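Local atomic coordinates of envelope polyprotein (Puumala orthohantavirus, PDB entry 5FXU), a protein that forms the Gn ectodomain of the hantaviral envelope surface, an antigenic glycoprotein that probably takes part in entry into host cells. Residues A[164-172]-A[184-192]. Residues are numbered along the deposited sequence; the frame is centred on the assembly and turned at random.
Sequences VEGVCFNPV and YDIVTVMVR
Val187 stands under the Phe169 ring and fills the middle of the contact between 164-172 and 184-192. Its CB lies 3.6 Å from the centroid of the Phe169 ring and only 5° off the ring normal, a CH-pi contact over the face, while CG2 slips toward one side of the ring and comes within 3.2 Å of Phe169 CD1. The phenyl group reaches this place because CG is anti to the backbone N (chi1 179°), which carries the ring down onto the valine from strand 167-171. Pro171 N lies over the rim of the opposite face, and the carbonyl O of Asp185 sits at the edge. The second branch of Val187, CG1, turns to Val164, whose CG1 meets it at 3.6 Å and also touches Val189 CG1 at 3.8 Å, so that three valines continue the apolar cluster.

Strands 162-164 and 167-171 form a beta hairpin closed by a type I' turn from Val164 to Val167, and Cys168 forms a disulfide with Cys158. The two segments are not paired by backbone bonds; instead strand 340-354 pairs antiparallel with both 167-171 and 185-197, through backbone hydrogen bonds such as Asn170 with Glu354 and Val187 with Leu351. The hairpin thus packs over strand 185-197 through side chains.

Toward solvent the contact changes character. Exposed Glu165 extends from the turn alongside Val187 and rests a carboxylate oxygen against a methyl, OE1 being 3.3 Å from Val187 CG1. The same OE1 is 3.5 Å from Thr188 N without making a hydrogen bond, and OE2 is 4.0 Å from Thr188 CB. The truly loose end is the far one, where Val172 CG1 merely grazes the exposed Tyr184 ring obliquely, 4.5 Å from Tyr184 CD2.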
ATOM      1  N   VAL A 164      -5.399 -18.080 -10.397  1.00 85.63           N
ATOM      2  CA  VAL A 164      -6.171 -17.340  -9.407  1.00 83.65           C
ATOM      3  C   VAL A 164      -7.150 -18.292  -8.718  1.00 87.64           C
ATOM      4  O   VAL A 164      -8.018 -18.881  -9.363  1.00 87.16           O
ATOM      5  CB  VAL A 164      -6.998 -16.218 -10.040  1.00 81.33           C
ATOM      6  CG1 VAL A 164      -7.439 -15.246  -8.955  1.00 81.11           C
ATOM      7  CG2 VAL A 164      -6.234 -15.481 -11.120  1.00 79.67           C
ATOM      8  N   GLU A 165      -6.998 -18.439  -7.407  1.00 93.33           N
ATOM      9  CA  GLU A 165      -7.777 -19.386  -6.603  1.00 99.58           C
ATOM     10  C   GLU A 165      -7.671 -20.818  -7.181  1.00104.87           C
ATOM     11  O   GLU A 165      -8.654 -21.552  -7.183  1.00111.79           O
ATOM     12  CB  GLU A 165      -9.269 -18.951  -6.490  1.00102.09           C
ATOM     13  CG  GLU A 165      -9.535 -17.485  -6.100  1.00101.50           C
ATOM     14  CD  GLU A 165     -10.977 -16.985  -6.320  1.00100.80           C
ATOM     15  OE1 GLU A 165     -11.351 -16.774  -7.490  1.00 98.37           O
ATOM     16  OE2 GLU A 165     -11.736 -16.753  -5.335  1.00100.98           O
ATOM     17  N   GLY A 166      -6.485 -21.216  -7.658  1.00103.01           N
ATOM     18  CA  GLY A 166      -6.296 -22.524  -8.304  1.00103.31           C
ATOM     19  C   GLY A 166      -6.942 -22.692  -9.676  1.00102.50           C
ATOM     20  O   GLY A 166      -7.161 -23.821 -10.117  1.00107.64           O
ATOM     21  N   VAL A 167      -7.219 -21.583 -10.361  1.00 97.71           N
ATOM     22  CA  VAL A 167      -7.919 -21.592 -11.647  1.00 96.01           C
ATOM     23  C   VAL A 167      -7.202 -20.650 -12.605  1.00 92.81           C
ATOM     24  O   VAL A 167      -6.774 -19.575 -12.203  1.00 96.60           O
ATOM     25  CB  VAL A 167      -9.378 -21.111 -11.486  1.00 97.39           C
ATOM     26  CG1 VAL A 167     -10.143 -21.302 -12.780  1.00 96.73           C
ATOM     27  CG2 VAL A 167     -10.087 -21.848 -10.350  1.00100.96           C
ATOM     28  N   CYS A 168      -7.084 -21.032 -13.869  1.00 90.18           N
ATOM     29  CA  CYS A 168      -6.441 -20.176 -14.865  1.00 89.78           C
ATOM     30  C   CYS A 168      -7.449 -19.201 -15.453  1.00 86.61           C
ATOM     31  O   CYS A 168      -8.456 -19.629 -15.974  1.00 86.15           O
ATOM     32  CB  CYS A 168      -5.781 -21.029 -15.959  1.00 96.17           C
ATOM     33  SG  CYS A 168      -4.259 -21.817 -15.344  1.00 99.45           S
ATOM     34  N   PHE A 169      -7.190 -17.897 -15.338  1.00 84.70           N
ATOM     35  CA  PHE A 169      -8.191 -16.841 -15.676  1.00 81.31           C
ATOM     36  C   PHE A 169      -7.629 -15.725 -16.551  1.00 79.73           C
ATOM     37  O   PHE A 169      -6.547 -15.250 -16.256  1.00 80.54           O
ATOM     38  CB  PHE A 169      -8.718 -16.223 -14.368  1.00 77.17           C
ATOM     39  CG  PHE A 169      -9.727 -15.114 -14.562  1.00 76.07           C
ATOM     40  CD1 PHE A 169     -10.973 -15.371 -15.134  1.00 75.61           C
ATOM     41  CD2 PHE A 169      -9.445 -13.815 -14.154  1.00 74.23           C
ATOM     42  CE1 PHE A 169     -11.912 -14.359 -15.303  1.00 75.72           C
ATOM     43  CE2 PHE A 169     -10.382 -12.800 -14.321  1.00 75.12           C
ATOM     44  CZ  PHE A 169     -11.618 -13.071 -14.898  1.00 75.54           C
ATOM     45  N   ASN A 170      -8.390 -15.294 -17.568  1.00 80.23           N
ATOM     46  CA  ASN A 170      -8.063 -14.146 -18.436  1.00 83.99           C
ATOM     47  C   ASN A 170      -9.172 -13.069 -18.385  1.00 86.02           C
ATOM     48  O   ASN A 170     -10.298 -13.332 -18.804  1.00 84.19           O
ATOM     49  CB  ASN A 170      -7.918 -14.617 -19.889  1.00 90.03           C
ATOM     50  CG  ASN A 170      -7.198 -13.614 -20.768  1.00 92.58           C
ATOM     51  OD1 ASN A 170      -7.765 -13.093 -21.730  1.00 92.44           O
ATOM     52  ND2 ASN A 170      -5.939 -13.337 -20.443  1.00 93.85           N
ATOM     53  N   PRO A 171      -8.871 -11.849 -17.876  1.00 86.58           N
ATOM     54  CA  PRO A 171      -9.954 -10.851 -17.729  1.00 86.40           C
ATOM     55  C   PRO A 171     -10.379 -10.231 -19.054  1.00 87.85           C
ATOM     56  O   PRO A 171      -9.642 -10.338 -20.023  1.00 89.37           O
ATOM     57  CB  PRO A 171      -9.326  -9.799 -16.816  1.00 84.86           C
ATOM     58  CG  PRO A 171      -7.871  -9.886 -17.110  1.00 84.05           C
ATOM     59  CD  PRO A 171      -7.594 -11.344 -17.329  1.00 84.76           C
ATOM     60  N   VAL A 172     -11.557  -9.597 -19.084  1.00 94.12           N
ATOM     61  CA  VAL A 172     -12.016  -8.820 -20.261  1.00 99.32           C
ATOM     62  C   VAL A 172     -10.994  -7.726 -20.605  1.00103.53           C
ATOM     63  O   VAL A 172     -10.359  -7.181 -19.711  1.00104.45           O
ATOM     64  CB  VAL A 172     -13.444  -8.186 -20.103  1.00100.91           C
ATOM     65  CG1 VAL A 172     -14.529  -9.257 -20.059  1.00100.73           C
ATOM     66  CG2 VAL A 172     -13.553  -7.247 -18.899  1.00100.75           C
ATOM     67  N   TYR A 184     -20.082 -13.897 -19.222  1.00 88.69           N
ATOM     68  CA  TYR A 184     -18.659 -14.021 -18.876  1.00 84.77           C
ATOM     69  C   TYR A 184     -18.446 -14.717 -17.509  1.00 77.18           C
ATOM     70  O   TYR A 184     -19.384 -14.786 -16.728  1.00 74.49           O
ATOM     71  CB  TYR A 184     -17.958 -12.650 -19.036  1.00 86.12           C
ATOM     72  CG  TYR A 184     -18.639 -11.438 -18.389  1.00 90.51           C
ATOM     73  CD1 TYR A 184     -19.108 -11.468 -17.067  1.00 92.79           C
ATOM     74  CD2 TYR A 184     -18.772 -10.227 -19.095  1.00 94.23           C
ATOM     75  CE1 TYR A 184     -19.705 -10.354 -16.474  1.00 94.13           C
ATOM     76  CE2 TYR A 184     -19.369  -9.100 -18.505  1.00 94.49           C
ATOM     77  CZ  TYR A 184     -19.835  -9.164 -17.194  1.00 94.38           C
ATOM     78  OH  TYR A 184     -20.418  -8.059 -16.595  1.00 89.25           O
ATOM     79  N   ASP A 185     -17.269 -15.303 -17.256  1.00 70.91           N
ATOM     80  CA  ASP A 185     -16.933 -15.848 -15.916  1.00 68.62           C
ATOM     81  C   ASP A 185     -16.465 -14.729 -14.991  1.00 62.56           C
ATOM     82  O   ASP A 185     -16.035 -13.681 -15.446  1.00 58.81           O
ATOM     83  CB  ASP A 185     -15.825 -16.894 -16.000  1.00 69.91           C
ATOM     84  CG  ASP A 185     -16.224 -18.116 -16.826  1.00 72.94           C
ATOM     85  OD1 ASP A 185     -17.223 -18.780 -16.476  1.00 77.44           O
ATOM     86  OD2 ASP A 185     -15.522 -18.437 -17.809  1.00 71.80           O
ATOM     87  N   ILE A 186     -16.551 -14.966 -13.689  1.00 59.70           N
ATOM     88  CA  ILE A 186     -16.177 -13.970 -12.697  1.00 56.25           C
ATOM     89  C   ILE A 186     -15.197 -14.575 -11.713  1.00 54.53           C
ATOM     90  O   ILE A 186     -15.528 -15.519 -11.025  1.00 55.33           O
ATOM     91  CB  ILE A 186     -17.413 -13.443 -11.946  1.00 56.09           C
ATOM     92  CG1 ILE A 186     -18.327 -12.711 -12.938  1.00 57.05           C
ATOM     93  CG2 ILE A 186     -17.011 -12.524 -10.788  1.00 53.64           C
ATOM     94  CD1 ILE A 186     -19.659 -12.285 -12.354  1.00 58.17           C
ATOM     95  N   VAL A 187     -14.023 -13.965 -11.594  1.00 51.92           N
ATOM     96  CA  VAL A 187     -12.988 -14.424 -10.677  1.00 49.76           C
ATOM     97  C   VAL A 187     -12.519 -13.273  -9.785  1.00 46.03           C
ATOM     98  O   VAL A 187     -12.332 -12.143 -10.230  1.00 47.01           O
ATOM     99  CB  VAL A 187     -11.797 -15.028 -11.462  1.00 50.50           C
ATOM    100  CG1 VAL A 187     -10.719 -15.492 -10.513  1.00 50.28           C
ATOM    101  CG2 VAL A 187     -12.270 -16.219 -12.291  1.00 52.18           C
ATOM    102  N   THR A 188     -12.328 -13.571  -8.519  1.00 43.25           N
ATOM    103  CA  THR A 188     -11.851 -12.598  -7.539  1.00 41.63           C
ATOM    104  C   THR A 188     -10.325 -12.547  -7.516  1.00 39.74           C
ATOM    105  O   THR A 188      -9.708 -13.572  -7.299  1.00 41.17           O
ATOM    106  CB  THR A 188     -12.421 -12.949  -6.173  1.00 41.04           C
ATOM    107  OG1 THR A 188     -13.825 -12.679  -6.208  1.00 43.22           O
ATOM    108  CG2 THR A 188     -11.804 -12.142  -5.095  1.00 40.31           C
ATOM    109  N   VAL A 189      -9.741 -11.368  -7.754  1.00 37.27           N
ATOM    110  CA  VAL A 189      -8.283 -11.218  -7.818  1.00 36.03           C
ATOM    111  C   VAL A 189      -7.769 -10.212  -6.785  1.00 33.88           C
ATOM    112  O   VAL A 189      -8.477  -9.296  -6.375  1.00 32.86           O
ATOM    113  CB  VAL A 189      -7.753 -10.806  -9.219  1.00 36.65           C
ATOM    114  CG1 VAL A 189      -8.192 -11.809 -10.263  1.00 38.97           C
ATOM    115  CG2 VAL A 189      -8.225  -9.429  -9.633  1.00 37.28           C
ATOM    116  N   MET A 190      -6.513 -10.384  -6.418  1.00 32.82           N
ATOM    117  CA  MET A 190      -5.821  -9.478  -5.523  1.00 31.90           C
ATOM    118  C   MET A 190      -5.483  -8.171  -6.224  1.00 30.87           C
ATOM    119  O   MET A 190      -5.126  -8.153  -7.401  1.00 30.31           O
ATOM    120  CB  MET A 190      -4.552 -10.129  -4.988  1.00 32.38           C
ATOM    121  CG  MET A 190      -3.782  -9.260  -4.000  1.00 33.81           C
ATOM    122  SD  MET A 190      -2.356 -10.054  -3.170  1.00 36.22           S
ATOM    123  CE  MET A 190      -3.224 -11.079  -1.998  1.00 36.52           C
ATOM    124  N   VAL A 191      -5.602  -7.079  -5.477  1.00 29.96           N
ATOM    125  CA  VAL A 191      -5.164  -5.773  -5.918  1.00 29.10           C
ATOM    126  C   VAL A 191      -4.268  -5.211  -4.840  1.00 26.93           C
ATOM    127  O   VAL A 191      -4.616  -5.281  -3.659  1.00 26.81           O
ATOM    128  CB  VAL A 191      -6.337  -4.815  -6.174  1.00 30.04           C
ATOM    129  CG1 VAL A 191      -5.842  -3.514  -6.784  1.00 30.70           C
ATOM    130  CG2 VAL A 191      -7.265  -5.401  -7.205  1.00 32.58           C
ATOM    131  N   ARG A 192      -3.115  -4.696  -5.256  1.00 25.55           N
ATOM    132  CA  ARG A 192      -2.172  -3.998  -4.368  1.00 25.44           C
ATOM    133  C   ARG A 192      -1.925  -2.582  -4.856  1.00 24.66           C
ATOM    134  O   ARG A 192      -1.597  -2.391  -6.012  1.00 23.75           O
ATOM    135  CB  ARG A 192      -0.837  -4.746  -4.277  1.00 25.74           C
ATOM    136  CG  ARG A 192      -0.917  -5.957  -3.384  1.00 26.43           C
ATOM    137  CD  ARG A 192       0.062  -7.091  -3.574  1.00 27.73           C
ATOM    138  NE  ARG A 192      -0.056  -7.927  -4.763  1.00 29.41           N
ATOM    139  CZ  ARG A 192       0.620  -9.052  -4.951  1.00 29.46           C
ATOM    140  NH1 ARG A 192       1.456  -9.511  -4.021  1.00 30.16           N
ATOM    141  NH2 ARG A 192       0.441  -9.731  -6.072  1.00 30.97           N
TER